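Local coordinates for protein 3,5-epimerase/4-reductase (Arabidopsis thaliana, PDB 4QQR) that converts a 4-keto-6-deoxy-glucose nucleotide (dTDP- or UDP-linked) into the corresponding L-rhamnose nucleotide by 3,5-epimerization followed by NADPH-dependent 4-keto reduction, at residues 160-165 / 208-213; 25-30 / 202-207; 13-18 / 30-35. All coordinates share one frame; numbering follows the deposited sequence.

Contact 1. Residues 160-165 / 208-213; sequences NVCTLR and IEMAKR
Apolar packing of Met210 against Cys162 and Leu164 joins a helix to the sheet here, in the buried core of a Rossmann fold. Strand 161-166 belongs to the parallel sheet, helix 200-212 lies over one of its faces, and the chain passes from the helix into the neighbouring strand, 217-220. The nearest alpha carbons, Cys162 CA and Ala211 CA, stand 8.3 Å apart, so the gap has to be bridged by side chains. Met210 does this with its end. Its chain runs extended through chi2 and then bends at chi3 (78°), which brings the methyl group against the strand. There Met210 CE lies 4.1 Å from Cys162 SG and 4.3 Å from Leu164 CD1. Cys162 and Leu164, two residues apart, both point toward the helix. Tyr219 on the adjacent strand and Phe221 just beyond it also touch Met210, while Leu164 comes close to Tyr111, which by similarity binds NADPH. No hydrogen bond crosses the interface. The chemistry implies that the helix is held on the sheet at this point by dispersion and exclusion of water, with two sulfur-bearing side chains and a leucine as the apolar groups involved.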
loop_
_atom_site.group_PDB
_atom_site.type_symbol
_atom_site.label_atom_id
_atom_site.label_comp_id
_atom_site.label_asym_id
_atom_site.label_seq_id
_atom_site.Cartn_x
_atom_site.Cartn_y
_atom_site.Cartn_z
ATOM N N ASN A 160 5.833 13.223 10.339
ATOM C CA ASN A 160 4.872 14.143 10.952
ATOM C C ASN A 160 3.585 13.427 11.386
ATOM O O ASN A 160 2.713 14.010 12.018
ATOM C CB ASN A 160 4.514 15.218 9.941
ATOM C CG ASN A 160 3.741 14.652 8.773
ATOM O OD1 ASN A 160 4.088 13.588 8.239
ATOM N ND2 ASN A 160 2.653 15.323 8.398
ATOM N N VAL A 161 3.470 12.162 11.011
ATOM C CA VAL A 161 2.264 11.400 11.242
ATOM C C VAL A 161 2.360 10.613 12.542
ATOM O O VAL A 161 3.402 10.033 12.870
ATOM C CB VAL A 161 2.008 10.437 10.065
ATOM C CG1 VAL A 161 0.842 9.494 10.345
ATOM C CG2 VAL A 161 1.761 11.219 8.820
ATOM N N CYS A 162 1.261 10.613 13.288
ATOM C CA CYS A 162 1.166 9.836 14.513
ATOM C C CYS A 162 0.045 8.794 14.384
ATOM O O CYS A 162 -1.133 9.095 14.584
ATOM C CB CYS A 162 0.934 10.752 15.711
ATOM S SG CYS A 162 0.841 9.880 17.300
ATOM N N THR A 163 0.438 7.571 14.026
ATOM C CA THR A 163 -0.480 6.449 13.886
ATOM C C THR A 163 -0.864 5.821 15.228
ATOM O O THR A 163 -0.007 5.442 16.033
ATOM C CB THR A 163 0.116 5.393 12.972
ATOM O OG1 THR A 163 0.178 5.932 11.658
ATOM C CG2 THR A 163 -0.737 4.130 12.948
ATOM N N LEU A 164 -2.173 5.732 15.444
ATOM C CA LEU A 164 -2.753 5.198 16.672
ATOM C C LEU A 164 -3.474 3.868 16.392
ATOM O O LEU A 164 -4.415 3.816 15.580
ATOM C CB LEU A 164 -3.719 6.221 17.294
ATOM C CG LEU A 164 -3.168 7.330 18.211
ATOM C CD1 LEU A 164 -1.751 7.652 17.892
ATOM C CD2 LEU A 164 -3.993 8.605 18.125
ATOM N N ARG A 165 -3.028 2.796 17.053
ATOM C CA ARG A 165 -3.666 1.493 16.889
ATOM C C ARG A 165 -4.832 1.335 17.864
ATOM O O ARG A 165 -4.642 0.979 19.037
ATOM C CB ARG A 165 -2.658 0.360 17.069
ATOM C CG ARG A 165 -1.452 0.421 16.129
ATOM C CD ARG A 165 -0.663 -0.879 16.208
ATOM N NE ARG A 165 0.478 -0.953 15.300
ATOM C CZ ARG A 165 1.649 -1.503 15.612
ATOM N NH1 ARG A 165 1.845 -2.013 16.821
ATOM N NH2 ARG A 165 2.631 -1.537 14.716
ATOM N N ILE A 208 -6.056 14.037 21.797
ATOM C CA ILE A 208 -5.973 15.496 21.646
ATOM C C ILE A 208 -4.636 15.989 22.219
ATOM O O ILE A 208 -3.984 16.872 21.641
ATOM C CB ILE A 208 -7.132 16.277 22.353
ATOM C CG1 ILE A 208 -8.529 15.812 21.906
ATOM C CG2 ILE A 208 -6.982 17.763 22.141
ATOM C CD1 ILE A 208 -8.733 15.728 20.427
ATOM N N GLU A 209 -4.230 15.400 23.345
ATOM C CA GLU A 209 -3.012 15.809 24.058
ATOM C C GLU A 209 -1.736 15.417 23.316
ATOM O O GLU A 209 -0.714 16.103 23.428
ATOM C CB GLU A 209 -2.977 15.243 25.494
ATOM C CG GLU A 209 -4.139 15.714 26.362
ATOM C CD GLU A 209 -4.165 17.235 26.537
ATOM O OE1 GLU A 209 -3.053 17.824 26.668
ATOM O OE2 GLU A 209 -5.285 17.828 26.532
ATOM N N MET A 210 -1.806 14.310 22.572
ATOM C CA MET A 210 -0.663 13.813 21.797
ATOM C C MET A 210 -0.350 14.786 20.688
ATOM O O MET A 210 0.813 15.108 20.455
ATOM C CB MET A 210 -0.947 12.425 21.231
ATOM C CG MET A 210 -1.139 11.369 22.320
ATOM S SD MET A 210 -1.330 9.694 21.684
ATOM C CE MET A 210 0.365 9.283 21.293
ATOM N N ALA A 211 -1.409 15.257 20.027
ATOM C CA ALA A 211 -1.330 16.352 19.064
ATOM C C ALA A 211 -0.685 17.588 19.696
ATOM O O ALA A 211 0.283 18.130 19.158
ATOM C CB ALA A 211 -2.708 16.691 18.527
ATOM N N LYS A 212 -1.215 18.031 20.833
ATOM C CA LYS A 212 -0.649 19.184 21.518
ATOM C C LYS A 212 0.854 19.020 21.792
ATOM O O LYS A 212 1.597 19.992 21.749
ATOM C CB LYS A 212 -1.415 19.480 22.807
ATOM C CG LYS A 212 -2.809 20.118 22.605
ATOM C CD LYS A 212 -3.576 20.179 23.928
ATOM C CE LYS A 212 -4.770 21.119 23.848
ATOM N NZ LYS A 212 -5.800 20.883 24.936
ATOM N N ARG A 213 1.300 17.786 22.034
ATOM C CA ARG A 213 2.700 17.521 22.342
ATOM C C ARG A 213 3.505 17.200 21.105
ATOM O O ARG A 213 4.659 16.796 21.203
ATOM C CB ARG A 213 2.818 16.351 23.299
ATOM C CG ARG A 213 2.155 16.592 24.614
ATOM C CD ARG A 213 2.405 15.432 25.566
ATOM N NE ARG A 213 1.503 15.490 26.708
ATOM C CZ ARG A 213 1.469 14.597 27.689
ATOM N NH1 ARG A 213 2.294 13.553 27.681
ATOM N NH2 ARG A 213 0.597 14.756 28.678
#

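Contact 2. Residues 25-30 / 202-207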
loop_
_atom_site.group_PDB
_atom_site.type_symbol
_atom_site.label_atom_id
_atom_site.label_comp_id
_atom_site.label_asym_id
_atom_site.label_seq_id
_atom_site.Cartn_x
_atom_site.Cartn_y
_atom_site.Cartn_z
ATOM N N GLY A 25 -14.637 10.645 14.793
ATOM C CA GLY A 25 -14.626 11.989 14.240
ATOM C C GLY A 25 -15.720 12.862 14.822
ATOM O O GLY A 25 -15.511 14.055 15.090
ATOM N N GLY A 26 -16.893 12.259 15.016
ATOM C CA GLY A 26 -17.986 12.915 15.706
ATOM C C GLY A 26 -17.648 13.202 17.155
ATOM O O GLY A 26 -17.933 14.293 17.653
ATOM N N LEU A 27 -17.041 12.228 17.830
ATOM C CA LEU A 27 -16.687 12.379 19.243
ATOM C C LEU A 27 -15.640 13.456 19.446
ATOM O O LEU A 27 -15.725 14.242 20.395
ATOM C CB LEU A 27 -16.207 11.055 19.839
ATOM C CG LEU A 27 -17.315 10.000 19.936
ATOM C CD1 LEU A 27 -16.779 8.712 20.550
ATOM C CD2 LEU A 27 -18.536 10.538 20.714
ATOM N N LEU A 28 -14.664 13.483 18.539
ATOM C CA LEU A 28 -13.604 14.486 18.553
ATOM C C LEU A 28 -14.166 15.892 18.560
ATOM O O LEU A 28 -13.765 16.710 19.393
ATOM C CB LEU A 28 -12.713 14.340 17.329
ATOM C CG LEU A 28 -11.662 13.252 17.397
ATOM C CD1 LEU A 28 -10.695 13.384 16.195
ATOM C CD2 LEU A 28 -10.951 13.362 18.731
ATOM N N GLY A 29 -15.082 16.155 17.618
ATOM C CA GLY A 29 -15.686 17.465 17.442
ATOM C C GLY A 29 -16.302 17.941 18.740
ATOM O O GLY A 29 -16.129 19.100 19.154
ATOM N N LYS A 30 -17.004 17.022 19.397
ATOM C CA LYS A 30 -17.643 17.309 20.671
ATOM C C LYS A 30 -16.628 17.621 21.767
ATOM O O LYS A 30 -16.876 18.458 22.612
ATOM C CB LYS A 30 -18.583 16.166 21.071
ATOM C CG LYS A 30 -19.657 15.894 20.005
ATOM C CD LYS A 30 -20.914 15.239 20.600
ATOM C CE LYS A 30 -22.101 15.272 19.617
ATOM N NZ LYS A 30 -21.953 14.315 18.471
ATOM N N GLU A 202 -11.868 7.663 27.665
ATOM C CA GLU A 202 -10.576 7.999 28.265
ATOM C C GLU A 202 -9.499 8.333 27.219
ATOM O O GLU A 202 -8.762 9.308 27.370
ATOM C CB GLU A 202 -10.082 6.873 29.166
ATOM C CG GLU A 202 -8.723 7.161 29.776
ATOM C CD GLU A 202 -8.200 5.995 30.600
ATOM O OE1 GLU A 202 -8.753 4.882 30.453
ATOM O OE2 GLU A 202 -7.249 6.186 31.394
ATOM N N LEU A 203 -9.434 7.522 26.161
ATOM C CA LEU A 203 -8.328 7.572 25.212
ATOM C C LEU A 203 -8.426 8.708 24.182
ATOM O O LEU A 203 -7.406 9.292 23.786
ATOM C CB LEU A 203 -8.165 6.225 24.501
ATOM C CG LEU A 203 -7.072 5.282 25.016
ATOM C CD1 LEU A 203 -5.779 6.056 25.225
ATOM C CD2 LEU A 203 -7.501 4.613 26.288
ATOM N N LEU A 204 -9.643 9.034 23.758
ATOM C CA LEU A 204 -9.822 10.146 22.825
ATOM C C LEU A 204 -9.339 11.495 23.359
ATOM O O LEU A 204 -8.692 12.245 22.640
ATOM C CB LEU A 204 -11.254 10.232 22.290
ATOM C CG LEU A 204 -11.550 9.199 21.205
ATOM C CD1 LEU A 204 -12.847 9.497 20.465
ATOM C CD2 LEU A 204 -10.382 9.135 20.238
ATOM N N PRO A 205 -9.642 11.809 24.621
ATOM C CA PRO A 205 -9.007 13.024 25.153
ATOM C C PRO A 205 -7.473 13.013 25.068
ATOM O O PRO A 205 -6.883 14.009 24.648
ATOM C CB PRO A 205 -9.489 13.045 26.606
ATOM C CG PRO A 205 -10.832 12.407 26.519
ATOM C CD PRO A 205 -10.699 11.307 25.516
ATOM N N ILE A 206 -6.854 11.895 25.449
ATOM C CA ILE A 206 -5.403 11.714 25.379
ATOM C C ILE A 206 -4.855 11.963 23.977
ATOM O O ILE A 206 -3.791 12.544 23.806
ATOM C CB ILE A 206 -5.011 10.286 25.860
ATOM C CG1 ILE A 206 -5.074 10.210 27.399
ATOM C CG2 ILE A 206 -3.636 9.856 25.305
ATOM C CD1 ILE A 206 -5.139 8.809 27.966
ATOM N N SER A 207 -5.596 11.538 22.962
ATOM C CA SER A 207 -5.153 11.768 21.595
ATOM C C SER A 207 -5.116 13.256 21.263
ATOM O O SER A 207 -4.223 13.695 20.536
ATOM C CB SER A 207 -5.968 10.958 20.571
ATOM O OG SER A 207 -7.254 11.495 20.370
#
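The backbones of helix 23-34 and helix 200-212 approach most closely at Leu28 and Leu204, whose CA atoms are 7.2 Å apart, and the two short segments are not aligned with one another. Both helices lie on the same face of the parallel Rossmann sheet, so this is a helix-helix contact within one layer of the sandwich. The first helix follows the opening strand and carries Gly25, the last glycine of the GxxGxxG dinucleotide-binding motif of extended short-chain dehydrogenases. The second is kinked at Pro205, which has no N-H to return to the preceding turn.

Leucines make the interface. Leu204 points toward the first helix, its CG anti to the carbonyl carbon (chi1 -77°), and brings CD1 to 3.8 Å from Leu27 CB, with Leu27 CD1 only slightly farther from the same methyl at 4.0 Å. One branch of Leu204 therefore meets both the root and the end of Leu27, and the two side chains cross at about a right angle. Ile24 and Leu31 also touch Leu204, which thus packs along three residues of the first helix. Leu28 leaves its backbone at a slant, yet its end swings inward until Leu28 CD2 is 4.5 Å from Ser207 OG. Ile208, the next residue of that helix, also touches Leu28.

Ile24 and nearby Trp23 are NADPH-binding positions by similarity, so the contact probably lies beside the cofactor site. Tyr111, another such position, touches Leu28 and Leu204 and hydrogen-bonds to Ser207 through its hydroxyl. The serine hydroxyl has a second partner: Ser207 OG donates to Leu204 O of its own helix at 2.8 Å, meeting the carbonyl at a C=O...O angle of 126° and 17° out of its plane.

Contact 3. Residues 13-18 / 30-35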
loop_
_atom_site.group_PDB
_atom_site.type_symbol
_atom_site.label_atom_id
_atom_site.label_comp_id
_atom_site.label_asym_id
_atom_site.label_seq_id
_atom_site.Cartn_x
_atom_site.Cartn_y
_atom_site.Cartn_z
ATOM N N PHE A 13 -4.466 26.833 19.386
ATOM C CA PHE A 13 -4.790 25.596 18.677
ATOM C C PHE A 13 -5.984 25.731 17.724
ATOM O O PHE A 13 -6.902 26.513 17.975
ATOM C CB PHE A 13 -5.047 24.466 19.680
ATOM C CG PHE A 13 -3.825 24.066 20.461
ATOM C CD1 PHE A 13 -2.686 23.618 19.806
ATOM C CD2 PHE A 13 -3.813 24.134 21.859
ATOM C CE1 PHE A 13 -1.547 23.242 20.524
ATOM C CE2 PHE A 13 -2.679 23.766 22.586
ATOM C CZ PHE A 13 -1.542 23.318 21.918
ATOM N N ASN A 14 -5.969 24.951 16.643
ATOM C CA ASN A 14 -7.003 24.990 15.617
ATOM C C ASN A 14 -6.981 23.682 14.866
ATOM O O ASN A 14 -6.071 23.442 14.076
ATOM C CB ASN A 14 -6.733 26.139 14.633
ATOM C CG ASN A 14 -7.835 26.299 13.588
ATOM O OD1 ASN A 14 -8.863 25.620 13.635
ATOM N ND2 ASN A 14 -7.626 27.216 12.647
ATOM N N PHE A 15 -7.972 22.829 15.089
ATOM C CA PHE A 15 -7.887 21.472 14.546
ATOM C C PHE A 15 -8.696 21.279 13.292
ATOM O O PHE A 15 -9.870 21.660 13.231
ATOM C CB PHE A 15 -8.308 20.421 15.570
ATOM C CG PHE A 15 -7.443 20.378 16.801
ATOM C CD1 PHE A 15 -6.243 21.065 16.855
ATOM C CD2 PHE A 15 -7.831 19.639 17.901
ATOM C CE1 PHE A 15 -5.449 21.018 17.985
ATOM C CE2 PHE A 15 -7.042 19.586 19.033
ATOM C CZ PHE A 15 -5.850 20.275 19.079
ATOM N N LEU A 16 -8.054 20.688 12.286
ATOM C CA LEU A 16 -8.763 20.208 11.113
ATOM C C LEU A 16 -9.044 18.726 11.346
ATOM O O LEU A 16 -8.136 17.954 11.640
ATOM C CB LEU A 16 -7.946 20.434 9.837
ATOM C CG LEU A 16 -8.579 19.981 8.510
ATOM C CD1 LEU A 16 -9.915 20.680 8.258
ATOM C CD2 LEU A 16 -7.620 20.202 7.328
ATOM N N ILE A 17 -10.312 18.338 11.259
ATOM C CA ILE A 17 -10.699 16.959 11.519
ATOM C C ILE A 17 -11.366 16.344 10.293
ATOM O O ILE A 17 -12.205 16.972 9.654
ATOM C CB ILE A 17 -11.634 16.869 12.742
ATOM C CG1 ILE A 17 -10.932 17.448 13.980
ATOM C CG2 ILE A 17 -12.063 15.431 12.978
ATOM C CD1 ILE A 17 -11.842 17.644 15.194
ATOM N N TYR A 18 -10.976 15.121 9.953
ATOM C CA TYR A 18 -11.622 14.407 8.854
ATOM C C TYR A 18 -12.464 13.248 9.364
ATOM O O TYR A 18 -12.023 12.486 10.219
ATOM C CB TYR A 18 -10.602 13.971 7.785
ATOM C CG TYR A 18 -10.169 15.141 6.930
ATOM C CD1 TYR A 18 -9.055 15.901 7.272
ATOM C CD2 TYR A 18 -10.908 15.524 5.816
ATOM C CE1 TYR A 18 -8.669 16.993 6.508
ATOM C CE2 TYR A 18 -10.538 16.618 5.050
ATOM C CZ TYR A 18 -9.414 17.345 5.399
ATOM O OH TYR A 18 -9.034 18.427 4.642
ATOM N N LYS A 30 -17.004 17.022 19.397
ATOM C CA LYS A 30 -17.643 17.309 20.671
ATOM C C LYS A 30 -16.628 17.621 21.767
ATOM O O LYS A 30 -16.876 18.458 22.612
ATOM C CB LYS A 30 -18.583 16.166 21.071
ATOM C CG LYS A 30 -19.657 15.894 20.005
ATOM C CD LYS A 30 -20.914 15.239 20.600
ATOM C CE LYS A 30 -22.101 15.272 19.617
ATOM N NZ LYS A 30 -21.953 14.315 18.471
ATOM N N LEU A 31 -15.470 16.978 21.728
ATOM C CA LEU A 31 -14.437 17.254 22.722
ATOM C C LEU A 31 -13.813 18.638 22.560
ATOM O O LEU A 31 -13.534 19.331 23.539
ATOM C CB LEU A 31 -13.369 16.175 22.670
ATOM C CG LEU A 31 -13.763 14.925 23.443
ATOM C CD1 LEU A 31 -12.944 13.737 22.982
ATOM C CD2 LEU A 31 -13.564 15.176 24.920
ATOM N N CYS A 32 -13.593 19.026 21.310
ATOM C CA CYS A 32 -13.093 20.348 20.989
ATOM C C CYS A 32 -14.085 21.409 21.454
ATOM O O CYS A 32 -13.680 22.467 21.941
ATOM C CB CYS A 32 -12.851 20.478 19.485
ATOM S SG CYS A 32 -11.421 19.557 18.852
ATOM N N GLU A 33 -15.380 21.133 21.293
ATOM C CA GLU A 33 -16.403 22.041 21.816
ATOM C C GLU A 33 -16.231 22.161 23.319
ATOM O O GLU A 33 -16.111 23.262 23.852
ATOM C CB GLU A 33 -17.825 21.565 21.491
ATOM C CG GLU A 33 -18.327 21.985 20.123
ATOM C CD GLU A 33 -19.415 21.059 19.582
ATOM O OE1 GLU A 33 -20.004 20.276 20.372
ATOM O OE2 GLU A 33 -19.673 21.107 18.357
ATOM N N ALA A 34 -16.188 21.013 23.986
ATOM C CA ALA A 34 -16.178 20.971 25.440
ATOM C C ALA A 34 -14.914 21.583 26.024
ATOM O O ALA A 34 -14.943 22.103 27.144
ATOM C CB ALA A 34 -16.372 19.549 25.938
ATOM N N GLN A 35 -13.813 21.533 25.270
ATOM C CA GLN A 35 -12.532 22.076 25.752
ATOM C C GLN A 35 -12.238 23.478 25.223
ATOM O O GLN A 35 -11.163 24.023 25.481
ATOM C CB GLN A 35 -11.358 21.183 25.347
ATOM C CG GLN A 35 -11.171 19.911 26.137
ATOM C CD GLN A 35 -9.827 19.255 25.809
ATOM O OE1 GLN A 35 -8.798 19.933 25.728
ATOM N NE2 GLN A 35 -9.837 17.940 25.594
#
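Strand 14-18 packs against the C-terminal part of helix 23-34, with Phe15 CA and Cys32 CA the nearest pair of alpha carbons at 8.4 Å. The two elements open the beta-alpha-beta unit that continues into strand 38-41, the first crossover of the Rossmann fold. Cys32 is the residue of the helix that bridges the gap. Its SG stands anti to the carbonyl carbon (chi1 -72°) and is directed at the sheet, where it touches two side chains that leave the same face of the strand. Cys32 SG lies 3.7 Å from Phe15 CD2, a ring atom, and 4.1 Å from Ile17 CD1, a terminal methyl. The approach to the ring is oblique, the sulfur lying 66° from the ring normal, a cysteine sulfur-aromatic contact. Phe15 also meets the rings of Phe65 and His63, while Tyr39 of the next strand touches both Ile17 and Cys32. With no hydrogen bond between strand and helix here, the chemistry implies that the link is made by dispersion, a polarisable sulfur being in contact with both an aromatic ring and an aliphatic methyl.

From the N terminus, contact 3 closes first, a short loop that folds helix 23-34 back onto its own strand. Contact 2 opens on that same helix, before contact 3 has closed, and waits some 170 residues for its partner; contact 1 opens inside this span and closes last. Contact 2 therefore crosses both others, whereas contacts 3 and 1 follow one another in series. Helix 23-34 serves contacts 2 and 3, helix 200-212 contacts 1 and 2, and the chain of contacts runs strand, helix, helix, strand across one face of the sheet. Ile208 knits them together, its CD1 lying 3.7 Å from Leu28 CD2 and its CG2 3.6 Å from Phe15 CE2.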